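Long-range contacts in extracellular ligand-binding receptor (Desulfitobacterium hafniense, PDB 4Q6B), which binds leucine between its two lobes and probably hands it to an ABC transporter for amino-acid uptake: residues Ile11-Ala16 with Arg46-Val51; Gly181-Leu186 with Leu215-Ser220; Val254-Asn259 with Val342-Lys347. All blocks are in the same frame, centred on the assembly; numbering follows the deposited sequence.

Interaction 1 of 3, residues Ile11-Ala16 with Arg46-Val51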
ATOM      1  N   ILE A  11       8.463 -24.055 -10.774  1.00 20.83           N
ATOM      2  CA  ILE A  11       9.061 -22.720 -10.774  1.00 17.50           C
ATOM      3  C   ILE A  11       8.749 -21.895  -9.542  1.00 18.52           C
ATOM      4  O   ILE A  11       7.751 -22.116  -8.866  1.00 18.87           O
ATOM      5  CB  ILE A  11       8.766 -21.893 -12.061  1.00 35.46           C
ATOM      6  CG1 ILE A  11       7.335 -21.405 -12.107  1.00 31.82           C
ATOM      7  CG2 ILE A  11       9.141 -22.686 -13.336  1.00 38.07           C
ATOM      8  CD1 ILE A  11       7.139 -20.430 -13.256  1.00 30.83           C
ATOM      9  N   PHE A  12       9.625 -20.924  -9.271  1.00 19.12           N
ATOM     10  CA  PHE A  12       9.601 -20.233  -7.998  1.00 13.42           C
ATOM     11  C   PHE A  12       9.486 -18.717  -8.112  1.00 15.27           C
ATOM     12  O   PHE A  12      10.148 -18.063  -8.947  1.00 18.13           O
ATOM     13  CB  PHE A  12      10.913 -20.583  -7.282  1.00 16.16           C
ATOM     14  CG  PHE A  12      11.090 -22.044  -7.025  1.00 19.31           C
ATOM     15  CD1 PHE A  12      10.512 -22.624  -5.913  1.00 21.72           C
ATOM     16  CD2 PHE A  12      11.822 -22.841  -7.901  1.00 23.95           C
ATOM     17  CE1 PHE A  12      10.660 -23.970  -5.683  1.00 18.18           C
ATOM     18  CE2 PHE A  12      11.956 -24.195  -7.666  1.00 26.07           C
ATOM     19  CZ  PHE A  12      11.382 -24.752  -6.543  1.00 22.60           C
ATOM     20  N   ILE A  13       8.657 -18.157  -7.237  1.00 14.64           N
ATOM     21  CA  ILE A  13       8.634 -16.703  -7.000  1.00 11.01           C
ATOM     22  C   ILE A  13       9.127 -16.473  -5.583  1.00 15.59           C
ATOM     23  O   ILE A  13       8.655 -17.156  -4.665  1.00 14.91           O
ATOM     24  CB  ILE A  13       7.203 -16.149  -7.159  1.00 13.79           C
ATOM     25  CG1 ILE A  13       6.794 -16.257  -8.626  1.00 15.04           C
ATOM     26  CG2 ILE A  13       7.121 -14.681  -6.698  1.00 13.90           C
ATOM     27  CD1 ILE A  13       5.330 -15.776  -8.860  1.00 16.45           C
ATOM     28  N   GLY A  14      10.100 -15.573  -5.425  1.00 13.58           N
ATOM     29  CA  GLY A  14      10.542 -15.144  -4.075  1.00 14.43           C
ATOM     30  C   GLY A  14       9.572 -14.158  -3.425  1.00 14.24           C
ATOM     31  O   GLY A  14       8.909 -13.349  -4.095  1.00 13.02           O
ATOM     32  N   VAL A  15       9.460 -14.208  -2.094  1.00 11.13           N
ATOM     33  CA  VAL A  15       8.619 -13.234  -1.385  1.00  9.53           C
ATOM     34  C   VAL A  15       9.437 -12.779  -0.176  1.00 10.63           C
ATOM     35  O   VAL A  15       9.934 -13.611   0.583  1.00 15.26           O
ATOM     36  CB  VAL A  15       7.276 -13.825  -0.876  1.00 10.99           C
ATOM     37  CG1 VAL A  15       6.440 -12.711  -0.238  1.00 15.57           C
ATOM     38  CG2 VAL A  15       6.502 -14.564  -2.063  1.00 13.63           C
ATOM     39  N   ALA A  16       9.526 -11.461   0.019  1.00 10.92           N
ATOM     40  CA  ALA A  16      10.236 -10.871   1.164  1.00 10.89           C
ATOM     41  C   ALA A  16       9.219 -10.027   1.938  1.00 13.81           C
ATOM     42  O   ALA A  16       8.622  -9.084   1.365  1.00 15.07           O
ATOM     43  CB  ALA A  16      11.379  -9.997   0.658  1.00 13.32           C
ATOM     44  N   ARG A  46       4.216 -26.090 -15.325  1.00 29.15           N
ATOM     45  CA  ARG A  46       5.025 -26.327 -14.124  1.00 24.50           C
ATOM     46  C   ARG A  46       4.308 -25.874 -12.845  1.00 22.42           C
ATOM     47  O   ARG A  46       3.641 -24.830 -12.828  1.00 25.18           O
ATOM     48  CB  ARG A  46       6.363 -25.571 -14.222  1.00 28.46           C
ATOM     49  CG  ARG A  46       7.322 -26.223 -15.150  1.00 34.27           C
ATOM     50  CD  ARG A  46       7.922 -25.259 -16.139  1.00 41.84           C
ATOM     51  NE  ARG A  46       9.307 -24.960 -15.785  1.00 52.22           N
ATOM     52  CZ  ARG A  46      10.295 -24.825 -16.665  1.00 54.13           C
ATOM     53  NH1 ARG A  46      10.064 -24.971 -17.971  1.00 55.27           N
ATOM     54  NH2 ARG A  46      11.517 -24.545 -16.237  1.00 55.12           N
ATOM     55  N   LYS A  47       4.448 -26.652 -11.772  1.00 23.78           N
ATOM     56  CA  LYS A  47       3.934 -26.200 -10.456  1.00 22.57           C
ATOM     57  C   LYS A  47       4.604 -24.922  -9.965  1.00 24.35           C
ATOM     58  O   LYS A  47       5.845 -24.812  -9.980  1.00 22.11           O
ATOM     59  CB  LYS A  47       4.144 -27.315  -9.421  1.00 25.90           C
ATOM     60  CG  LYS A  47       3.531 -26.982  -8.062  1.00 29.97           C
ATOM     61  CD  LYS A  47       4.001 -27.966  -7.027  1.00 38.77           C
ATOM     62  CE  LYS A  47       3.249 -27.810  -5.722  1.00 47.30           C
ATOM     63  NZ  LYS A  47       3.875 -28.680  -4.680  1.00 53.34           N
ATOM     64  N   LEU A  48       3.784 -23.971  -9.498  1.00 20.25           N
ATOM     65  CA  LEU A  48       4.250 -22.709  -8.926  1.00 18.72           C
ATOM     66  C   LEU A  48       4.482 -22.869  -7.416  1.00 20.81           C
ATOM     67  O   LEU A  48       3.641 -23.443  -6.728  1.00 20.43           O
ATOM     68  CB  LEU A  48       3.201 -21.617  -9.167  1.00 19.39           C
ATOM     69  CG  LEU A  48       3.520 -20.242  -8.564  1.00 19.82           C
ATOM     70  CD1 LEU A  48       4.872 -19.681  -9.046  1.00 19.86           C
ATOM     71  CD2 LEU A  48       2.366 -19.318  -8.960  1.00 22.07           C
ATOM     72  N   SER A  49       5.639 -22.425  -6.932  1.00 20.23           N
ATOM     73  CA  SER A  49       5.933 -22.453  -5.498  1.00 20.27           C
ATOM     74  C   SER A  49       6.528 -21.150  -5.016  1.00 19.68           C
ATOM     75  O   SER A  49       7.172 -20.399  -5.767  1.00 17.81           O
ATOM     76  CB  SER A  49       6.889 -23.594  -5.149  1.00 25.60           C
ATOM     77  OG  SER A  49       6.242 -24.821  -5.445  1.00 32.78           O
ATOM     78  N   LEU A  50       6.340 -20.854  -3.741  1.00 17.99           N
ATOM     79  CA  LEU A  50       6.916 -19.627  -3.240  1.00 15.60           C
ATOM     80  C   LEU A  50       8.150 -19.926  -2.433  1.00 14.86           C
ATOM     81  O   LEU A  50       8.269 -20.992  -1.803  1.00 18.87           O
ATOM     82  CB  LEU A  50       5.919 -18.867  -2.345  1.00 14.93           C
ATOM     83  CG  LEU A  50       4.574 -18.547  -2.952  1.00 17.02           C
ATOM     84  CD1 LEU A  50       3.694 -17.789  -1.911  1.00 21.33           C
ATOM     85  CD2 LEU A  50       4.781 -17.678  -4.183  1.00 19.20           C
ATOM     86  N   VAL A  51       9.104 -19.008  -2.477  1.00 14.69           N
ATOM     87  CA  VAL A  51      10.269 -19.057  -1.565  1.00 13.48           C
ATOM     88  C   VAL A  51      10.140 -17.863  -0.642  1.00 14.57           C
ATOM     89  O   VAL A  51      10.411 -16.750  -1.041  1.00 14.62           O
ATOM     90  CB  VAL A  51      11.620 -18.995  -2.319  1.00 15.82           C
ATOM     91  CG1 VAL A  51      12.840 -19.027  -1.344  1.00 17.58           C
ATOM     92  CG2 VAL A  51      11.746 -20.164  -3.331  1.00 19.66           C
TER

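Interaction 2 of 3, residues Gly181-Leu186 with Leu215-Ser220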
ATOM      1  N   GLY A 181       4.263  18.471  22.989  1.00 24.54           N
ATOM      2  CA  GLY A 181       4.891  17.886  24.159  1.00 26.03           C
ATOM      3  C   GLY A 181       3.985  17.212  25.172  1.00 33.33           C
ATOM      4  O   GLY A 181       4.431  16.315  25.890  1.00 36.66           O
ATOM      5  N   ASN A 182       2.741  17.675  25.286  1.00 27.45           N
ATOM      6  CA  ASN A 182       1.799  17.132  26.272  1.00 27.34           C
ATOM      7  C   ASN A 182       0.393  17.559  25.892  1.00 31.09           C
ATOM      8  O   ASN A 182       0.204  18.265  24.896  1.00 26.93           O
ATOM      9  CB  ASN A 182       2.147  17.464  27.751  1.00 29.04           C
ATOM     10  CG  ASN A 182       2.196  18.946  28.042  1.00 34.11           C
ATOM     11  OD1 ASN A 182       1.804  19.784  27.218  1.00 34.85           O
ATOM     12  ND2 ASN A 182       2.681  19.284  29.237  1.00 33.24           N
ATOM     13  N   LEU A 183      -0.601  17.119  26.645  1.00 32.50           N
ATOM     14  CA  LEU A 183      -1.985  17.394  26.259  1.00 33.14           C
ATOM     15  C   LEU A 183      -2.349  18.890  26.382  1.00 33.14           C
ATOM     16  O   LEU A 183      -3.103  19.423  25.565  1.00 27.24           O
ATOM     17  CB  LEU A 183      -2.940  16.542  27.093  1.00 34.12           C
ATOM     18  CG  LEU A 183      -3.059  15.073  26.703  1.00 37.38           C
ATOM     19  CD1 LEU A 183      -4.086  14.371  27.615  1.00 42.05           C
ATOM     20  CD2 LEU A 183      -3.475  14.966  25.245  1.00 36.61           C
ATOM     21  N   LYS A 184      -1.817  19.553  27.396  1.00 29.27           N
ATOM     22  CA  LYS A 184      -1.992  20.992  27.557  1.00 32.26           C
ATOM     23  C   LYS A 184      -1.616  21.739  26.273  1.00 32.83           C
ATOM     24  O   LYS A 184      -2.356  22.620  25.804  1.00 35.98           O
ATOM     25  CB  LYS A 184      -1.168  21.498  28.741  1.00 37.88           C
ATOM     26  CG  LYS A 184      -1.214  23.011  28.973  1.00 41.09           C
ATOM     27  CD  LYS A 184      -2.633  23.567  28.902  1.00 45.88           C
ATOM     28  CE  LYS A 184      -3.526  22.987  29.974  1.00 44.32           C
ATOM     29  NZ  LYS A 184      -3.715  23.914  31.102  1.00 47.83           N
ATOM     30  N   ASP A 185      -0.472  21.396  25.693  1.00 30.80           N
ATOM     31  CA  ASP A 185      -0.080  22.106  24.485  1.00 32.56           C
ATOM     32  C   ASP A 185      -0.885  21.727  23.248  1.00 27.84           C
ATOM     33  O   ASP A 185      -1.069  22.552  22.343  1.00 26.60           O
ATOM     34  CB  ASP A 185       1.415  22.001  24.202  1.00 32.48           C
ATOM     35  CG  ASP A 185       1.914  23.168  23.340  1.00 40.10           C
ATOM     36  OD1 ASP A 185       1.550  24.344  23.633  1.00 43.28           O
ATOM     37  OD2 ASP A 185       2.647  22.910  22.369  1.00 39.99           O
ATOM     38  N   LEU A 186      -1.357  20.486  23.179  1.00 23.16           N
ATOM     39  CA  LEU A 186      -2.363  20.170  22.164  1.00 22.16           C
ATOM     40  C   LEU A 186      -3.657  21.006  22.335  1.00 27.41           C
ATOM     41  O   LEU A 186      -4.252  21.443  21.326  1.00 25.94           O
ATOM     42  CB  LEU A 186      -2.634  18.658  22.130  1.00 22.14           C
ATOM     43  CG  LEU A 186      -3.482  18.137  20.992  1.00 23.92           C
ATOM     44  CD1 LEU A 186      -2.793  18.506  19.687  1.00 25.39           C
ATOM     45  CD2 LEU A 186      -3.647  16.600  21.098  1.00 23.70           C
ATOM     46  N   LEU A 215      -4.285  10.237  17.749  1.00 27.30           N
ATOM     47  CA  LEU A 215      -5.721   9.972  17.675  1.00 33.20           C
ATOM     48  C   LEU A 215      -6.318   9.933  19.082  1.00 30.59           C
ATOM     49  O   LEU A 215      -7.313  10.619  19.401  1.00 30.31           O
ATOM     50  CB  LEU A 215      -5.906   8.639  16.957  1.00 40.07           C
ATOM     51  CG  LEU A 215      -7.271   8.033  16.695  1.00 46.72           C
ATOM     52  CD1 LEU A 215      -8.084   9.005  15.912  1.00 46.61           C
ATOM     53  CD2 LEU A 215      -7.069   6.766  15.878  1.00 49.76           C
ATOM     54  N   VAL A 216      -5.671   9.169  19.950  1.00 27.34           N
ATOM     55  CA  VAL A 216      -6.097   9.045  21.329  1.00 27.07           C
ATOM     56  C   VAL A 216      -6.000  10.389  22.051  1.00 31.52           C
ATOM     57  O   VAL A 216      -6.921  10.782  22.796  1.00 29.65           O
ATOM     58  CB  VAL A 216      -5.246   7.983  22.047  1.00 35.42           C
ATOM     59  CG1 VAL A 216      -5.470   8.016  23.529  1.00 37.64           C
ATOM     60  CG2 VAL A 216      -5.599   6.603  21.474  1.00 38.30           C
ATOM     61  N   ASP A 217      -4.888  11.098  21.840  1.00 25.48           N
ATOM     62  CA  ASP A 217      -4.717  12.382  22.518  1.00 27.23           C
ATOM     63  C   ASP A 217      -5.765  13.410  22.031  1.00 27.47           C
ATOM     64  O   ASP A 217      -6.273  14.196  22.846  1.00 29.47           O
ATOM     65  CB  ASP A 217      -3.317  12.963  22.306  1.00 28.74           C
ATOM     66  CG  ASP A 217      -2.250  12.236  23.087  1.00 34.75           C
ATOM     67  OD1 ASP A 217      -2.576  11.493  24.031  1.00 35.48           O
ATOM     68  OD2 ASP A 217      -1.066  12.419  22.753  1.00 35.26           O
ATOM     69  N   ALA A 218      -6.020  13.422  20.724  1.00 24.35           N
ATOM     70  CA  ALA A 218      -7.040  14.284  20.111  1.00 26.08           C
ATOM     71  C   ALA A 218      -8.393  14.031  20.775  1.00 26.95           C
ATOM     72  O   ALA A 218      -9.138  14.976  21.095  1.00 29.56           O
ATOM     73  CB  ALA A 218      -7.128  14.031  18.589  1.00 23.39           C
ATOM     74  N   LYS A 219      -8.723  12.766  21.012  1.00 26.82           N
ATOM     75  CA  LYS A 219     -10.011  12.494  21.671  1.00 30.29           C
ATOM     76  C   LYS A 219     -10.021  12.963  23.113  1.00 34.17           C
ATOM     77  O   LYS A 219     -11.038  13.436  23.614  1.00 39.89           O
ATOM     78  CB  LYS A 219     -10.449  11.024  21.527  1.00 36.38           C
ATOM     79  CG  LYS A 219     -10.528  10.509  20.060  1.00 52.70           C
ATOM     80  CD  LYS A 219     -11.515  11.261  19.135  1.00 49.81           C
ATOM     81  CE  LYS A 219     -11.401  10.761  17.676  1.00 50.78           C
ATOM     82  NZ  LYS A 219     -12.282  11.427  16.645  1.00 44.40           N
ATOM     83  N   SER A 220      -8.886  12.861  23.790  1.00 35.15           N
ATOM     84  CA  SER A 220      -8.787  13.337  25.175  1.00 35.59           C
ATOM     85  C   SER A 220      -9.020  14.832  25.302  1.00 35.18           C
ATOM     86  O   SER A 220      -9.656  15.290  26.246  1.00 38.68           O
ATOM     87  CB  SER A 220      -7.407  13.010  25.764  1.00 39.79           C
ATOM     88  OG  SER A 220      -7.208  11.608  25.820  1.00 43.40           O
TER

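Interaction 3 of 3, residues Val254-Asn259 with Val342-Lys347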
ATOM      1  N   VAL A 254      -9.828   6.838   5.986  1.00 14.22           N
ATOM      2  CA  VAL A 254      -8.563   6.255   5.590  1.00 12.94           C
ATOM      3  C   VAL A 254      -8.470   6.093   4.073  1.00 17.49           C
ATOM      4  O   VAL A 254      -9.350   5.547   3.457  1.00 18.26           O
ATOM      5  CB  VAL A 254      -8.381   4.886   6.267  1.00 19.91           C
ATOM      6  CG1 VAL A 254      -7.134   4.187   5.762  1.00 21.74           C
ATOM      7  CG2 VAL A 254      -8.343   5.060   7.782  1.00 23.72           C
ATOM      8  N   GLY A 255      -7.384   6.578   3.498  1.00 16.55           N
ATOM      9  CA  GLY A 255      -7.152   6.399   2.087  1.00 16.63           C
ATOM     10  C   GLY A 255      -6.308   5.152   1.924  1.00 15.82           C
ATOM     11  O   GLY A 255      -5.214   5.066   2.420  1.00 17.17           O
ATOM     12  N   SER A 256      -6.842   4.192   1.196  1.00 15.94           N
ATOM     13  CA  SER A 256      -6.270   2.867   1.147  1.00 19.27           C
ATOM     14  C   SER A 256      -6.630   2.239  -0.170  1.00 16.57           C
ATOM     15  O   SER A 256      -6.807   2.934  -1.137  1.00 16.26           O
ATOM     16  CB  SER A 256      -6.757   2.010   2.305  1.00 22.24           C
ATOM     17  OG  SER A 256      -5.987   0.841   2.399  1.00 26.55           O
ATOM     18  N   PHE A 257      -6.638   0.919  -0.192  1.00 14.83           N
ATOM     19  CA  PHE A 257      -6.988   0.145  -1.368  1.00 14.31           C
ATOM     20  C   PHE A 257      -7.665  -1.175  -0.967  1.00 21.98           C
ATOM     21  O   PHE A 257      -7.601  -1.590   0.172  1.00 19.07           O
ATOM     22  CB  PHE A 257      -5.748  -0.111  -2.221  1.00 14.85           C
ATOM     23  CG  PHE A 257      -4.645  -0.768  -1.468  1.00 16.32           C
ATOM     24  CD1 PHE A 257      -3.633  -0.028  -0.919  1.00 19.97           C
ATOM     25  CD2 PHE A 257      -4.642  -2.134  -1.288  1.00 17.26           C
ATOM     26  CE1 PHE A 257      -2.627  -0.636  -0.200  1.00 20.95           C
ATOM     27  CE2 PHE A 257      -3.646  -2.740  -0.575  1.00 25.48           C
ATOM     28  CZ  PHE A 257      -2.636  -1.993  -0.034  1.00 20.94           C
ATOM     29  N   PHE A 258      -8.350  -1.783  -1.926  1.00 15.61           N
ATOM     30  CA  PHE A 258      -9.136  -2.997  -1.756  1.00 15.98           C
ATOM     31  C   PHE A 258     -10.501  -2.726  -1.136  1.00 18.69           C
ATOM     32  O   PHE A 258     -10.604  -2.314  -0.003  1.00 16.81           O
ATOM     33  CB  PHE A 258      -8.428  -4.136  -1.012  1.00 17.52           C
ATOM     34  CG  PHE A 258      -9.259  -5.389  -0.925  1.00 18.56           C
ATOM     35  CD1 PHE A 258      -9.733  -5.990  -2.072  1.00 18.60           C
ATOM     36  CD2 PHE A 258      -9.595  -5.937   0.292  1.00 19.62           C
ATOM     37  CE1 PHE A 258     -10.517  -7.121  -2.011  1.00 19.63           C
ATOM     38  CE2 PHE A 258     -10.361  -7.071   0.364  1.00 20.76           C
ATOM     39  CZ  PHE A 258     -10.824  -7.662  -0.790  1.00 20.75           C
ATOM     40  N   ASN A 259     -11.540  -2.974  -1.911  1.00 15.36           N
ATOM     41  CA  ASN A 259     -12.915  -2.866  -1.405  1.00 16.61           C
ATOM     42  C   ASN A 259     -13.552  -4.243  -1.494  1.00 16.45           C
ATOM     43  O   ASN A 259     -13.855  -4.715  -2.598  1.00 16.41           O
ATOM     44  CB  ASN A 259     -13.684  -1.884  -2.265  1.00 17.92           C
ATOM     45  CG  ASN A 259     -15.123  -1.719  -1.802  1.00 15.31           C
ATOM     46  OD1 ASN A 259     -15.592  -2.451  -0.906  1.00 15.81           O
ATOM     47  ND2 ASN A 259     -15.827  -0.758  -2.395  1.00 20.01           N
ATOM     48  N   VAL A 342      -9.244   3.230  -2.497  1.00 15.16           N
ATOM     49  CA  VAL A 342     -10.551   3.005  -1.858  1.00 15.79           C
ATOM     50  C   VAL A 342     -10.566   3.809  -0.563  1.00 16.29           C
ATOM     51  O   VAL A 342      -9.628   3.692   0.251  1.00 17.10           O
ATOM     52  CB  VAL A 342     -10.697   1.501  -1.536  1.00 15.21           C
ATOM     53  CG1 VAL A 342     -11.991   1.195  -0.716  1.00 16.03           C
ATOM     54  CG2 VAL A 342     -10.693   0.664  -2.818  1.00 14.89           C
ATOM     55  N   LEU A 343     -11.554   4.668  -0.403  1.00 17.38           N
ATOM     56  CA  LEU A 343     -11.685   5.460   0.826  1.00 18.09           C
ATOM     57  C   LEU A 343     -12.553   4.672   1.812  1.00 20.12           C
ATOM     58  O   LEU A 343     -13.614   4.115   1.461  1.00 20.74           O
ATOM     59  CB  LEU A 343     -12.294   6.822   0.536  1.00 21.30           C
ATOM     60  CG  LEU A 343     -11.540   7.666  -0.499  1.00 20.55           C
ATOM     61  CD1 LEU A 343     -12.067   9.108  -0.494  1.00 25.39           C
ATOM     62  CD2 LEU A 343     -10.073   7.691  -0.191  1.00 18.85           C
ATOM     63  N   LYS A 344     -12.090   4.622   3.055  1.00 18.41           N
ATOM     64  CA  LYS A 344     -12.700   3.751   4.069  1.00 18.75           C
ATOM     65  C   LYS A 344     -12.948   4.570   5.297  1.00 21.67           C
ATOM     66  O   LYS A 344     -12.040   5.249   5.745  1.00 21.02           O
ATOM     67  CB  LYS A 344     -11.697   2.644   4.416  1.00 22.58           C
ATOM     68  CG  LYS A 344     -11.270   1.811   3.199  1.00 16.73           C
ATOM     69  CD  LYS A 344     -10.515   0.551   3.576  1.00 19.72           C
ATOM     70  CE  LYS A 344     -10.082  -0.158   2.290  1.00 19.10           C
ATOM     71  NZ  LYS A 344      -9.338  -1.401   2.556  1.00 21.29           N
ATOM     72  N   LYS A 345     -14.162   4.527   5.839  1.00 20.90           N
ATOM     73  CA  LYS A 345     -14.521   5.318   7.015  1.00 22.68           C
ATOM     74  C   LYS A 345     -14.936   4.393   8.171  1.00 30.90           C
ATOM     75  O   LYS A 345     -15.792   3.511   8.003  1.00 25.66           O
ATOM     76  CB  LYS A 345     -15.635   6.303   6.676  1.00 28.05           C
ATOM     77  CG  LYS A 345     -15.890   7.375   7.742  1.00 37.12           C
ATOM     78  CD  LYS A 345     -16.865   8.395   7.195  1.00 44.56           C
ATOM     79  CE  LYS A 345     -17.057   9.567   8.131  1.00 50.08           C
ATOM     80  NZ  LYS A 345     -15.805  10.363   8.252  1.00 56.24           N
HETATM   81  N   MSE A 346     -14.332   4.607   9.343  1.00 32.13           N
HETATM   82  CA  MSE A 346     -14.655   3.839  10.547  1.00 34.75           C
HETATM   83  C   MSE A 346     -16.047   4.147  11.073  1.00 30.88           C
HETATM   84  O   MSE A 346     -16.384   5.291  11.402  1.00 29.40           O
HETATM   85  CB  MSE A 346     -13.623   4.103  11.653  1.00 34.74           C
HETATM   86  CG  MSE A 346     -12.268   3.483  11.395  1.00 42.33           C
HETATM   87 SE   MSE A 346     -12.287   1.528  11.608  0.49 55.29          SE
HETATM   88  CE  MSE A 346     -12.746   1.507  13.442  1.00 37.94           C
ATOM     89  N   LYS A 347     -16.885   3.112  11.110  1.00 38.92           N
ATOM     90  CA  LYS A 347     -18.187   3.204  11.754  1.00 46.98           C
ATOM     91  C   LYS A 347     -18.386   1.935  12.581  1.00 47.71           C
ATOM     92  O   LYS A 347     -18.408   0.821  12.041  1.00 40.17           O
ATOM     93  CB  LYS A 347     -19.328   3.403  10.748  1.00 47.70           C
ATOM     94  CG  LYS A 347     -20.639   3.811  11.410  1.00 55.15           C
ATOM     95  CD  LYS A 347     -21.719   4.158  10.379  1.00 61.18           C
ATOM     96  CE  LYS A 347     -22.760   3.040  10.221  1.00 65.54           C
ATOM     97  NZ  LYS A 347     -23.354   3.021   8.845  1.00 65.07           N
TER

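Interaction 1 of 3, residues Ile11-Ala16 with Arg46-Val51
Ile11 and Ile13 each grip strand 47-54 through both backbone polar atoms, and Val15 adds a further bond. The two strands run parallel with helix 26-39 between them in sequence, a beta-alpha-beta crossover that opens the Rossmann-like sheet of the N-terminal lobe.

The backbone bonds follow the parallel pattern. The strand 10-17 residues that bond are every second one, while the bonds on the other side go to Lys47, Ser49 and Val51. Ile11 N donates to Lys47 O (2.8 Å), Ile11 O accepts from Ser49 N (2.9 Å), and Ile13 repeats this between Ser49 O and Val51 N. The last bond between these segments runs from Val15 N to Val51 O, and the ladder goes on from Val15 to Ala53. A CA-H...O contact from Phe12 CA to Ser49 O (3.3 Å) fills in between. Gly14, paired with Val51, keeps the ladder close without placing a side chain there.

Apolar packing differs on the two faces. Ile11, Ile13, Leu48 and Leu50 line one; Ile13 CD1 lies 3.9 Å from Leu48 CD1, and Leu50 CD2 touches both Ile13 CB and Val15 CG2. Branched aliphatic chains suit this face, because Leu30 and Val34 of helix 26-39 cover Leu50. On the other, the Phe12 ring lies obliquely against Ser49 and Val51. Its CG stands anti to the carbonyl carbon (chi1 -60°), which carries CD1 to 3.8 Å from Val51 CG2 and CE1 to 3.8 Å from Ser49 CB. The small serine presents only a methylene to the ring, and its OG bonds to Glu10.

At the start of the pairing Arg46, bent at chi2 and chi3, crosses Ile11 at about a right angle. Its NE, buried here without a polar partner in the model, lies 3.3 Å from Ile11 CG2.

Interaction 2 of 3, residues Gly181-Leu186 with Leu215-Ser220
Leu183 and Leu186, one helical turn apart, reach from the start of helix 183-195 to the side of Asp217 on helix 207-221. Strand 200-204 lies between these helices in sequence, and the contact joins neighbouring helices flanking the sheet of the C-terminal lobe.

The contact is made by van der Waals packing, with no hydrogen bond between the two segments. Leu183 spreads its two methyl branches over two residues one turn apart on the facing helix: CD2 sits 3.6 Å from Asp217 CB, and CD1 sits 4.0 Å from Ser220 CB. Leu186 stands with CG anti to its backbone N (chi1 -171°), which extends CD2 to 3.8 Å from Asp217 CB. Ala218 turns its CB away, and Leu186 CD2 meets its backbone N instead (4.0 Å). On the same helix, Phe214 also touches Leu186 and Val221 touches Leu183.

Polar atoms are served locally. Asn182 is the N-cap, its OD1 accepting from Asp185 N at 3.2 Å, a suitable task for a side chain that can bind N-H groups of the first turn, which lack a preceding turn of helix to bond to. Ser220 OG donates to Val216 O from above the carbonyl plane (3.1 Å), while Ser220 N reaches the same oxygen from the other face.

Aspartate suits position 217 because it divides its labour: its methylene packs against the leucines, while OD2 is held by Tyr180 OH from just before helix 183-195. A polar link thus lies beside the apolar contact, and within the two segments the fit is van der Waals only.

Interaction 3 of 3, residues Val254-Asn259 with Val342-Lys347
Val254 with Lys344 and Ser256 with Val342 are the hydrogen-bonded pairs that join strands 253-257 and 341-347, antiparallel neighbours within the mixed sheet of the C-terminal lobe. Each pair has two bonds; the shortest runs from Val254 N to Lys344 O (2.7 Å). Gly255 opposite Leu343 is the non-hydrogen-bonded pair between them, and the bare glycine lets Leu343 CD2 settle 3.9 Å from its CA.

Packing is closest where the first strand turns away. Val342 CG2 presses to 3.5 Å from Phe258 N, and CG1 meets Asn259 CB at 3.8 Å, so a compact beta-branched residue fills the bend. Phe258 has positive phi (80°), and the turned chain presents two successive carbonyls to one lysine. Beyond CG, Lys344 is fully extended, and NZ bonds Phe257 O from above its plane at 3.0 Å and Phe258 O within its plane, also at 3.0 Å. Asp234 OD2 completes a salt bridge to NZ and bonds Ser256 OG, so this buried ammonium has three partners and its charge is probably balanced by the carboxylate.

The far end is looser as far as 254-259 is concerned. Lys345 and selenomethionine Met346 make no contact with it and bond the chain just before it instead, Lys345 NZ to Gly251 O and the Met346 backbone to Gly251 and Leu252. Exposed Lys347, a long charged side chain, marks the solvent side.

Strand 227-229 flanks the pairing beside 253-257, and strand 350-353 beside 341-347. Leu343 leans on Leu133 and Tyr136 of helix 126-139, while on helix 284-301 Phe257 touches Ser284 and Ala288 and Phe258 touches Ser284 and Ala287, a position consistent with the region joining the two lobes.

The three contacts follow one another along the chain, each closing before the next opens. Interaction 1 lies in the parallel N-terminal sheet, one of whose edge strands is 47-54, whereas interaction 3 lies in the mixed C-terminal sheet, and interaction 2 joins two helices packed beside that second sheet. Centres of 1 and 2 are 47 Å apart, on opposite sides of the chain's centre; 1 and 3 are 31 Å apart, 2 and 3 only 25 Å, and none touch. Interaction 3 is the most central, its Phe257 side chain about 7 Å from bound leucine. Interactions 1 and 2 thus belong to the bodies of the two lobes, and interaction 3 lies nearer the cleft between them.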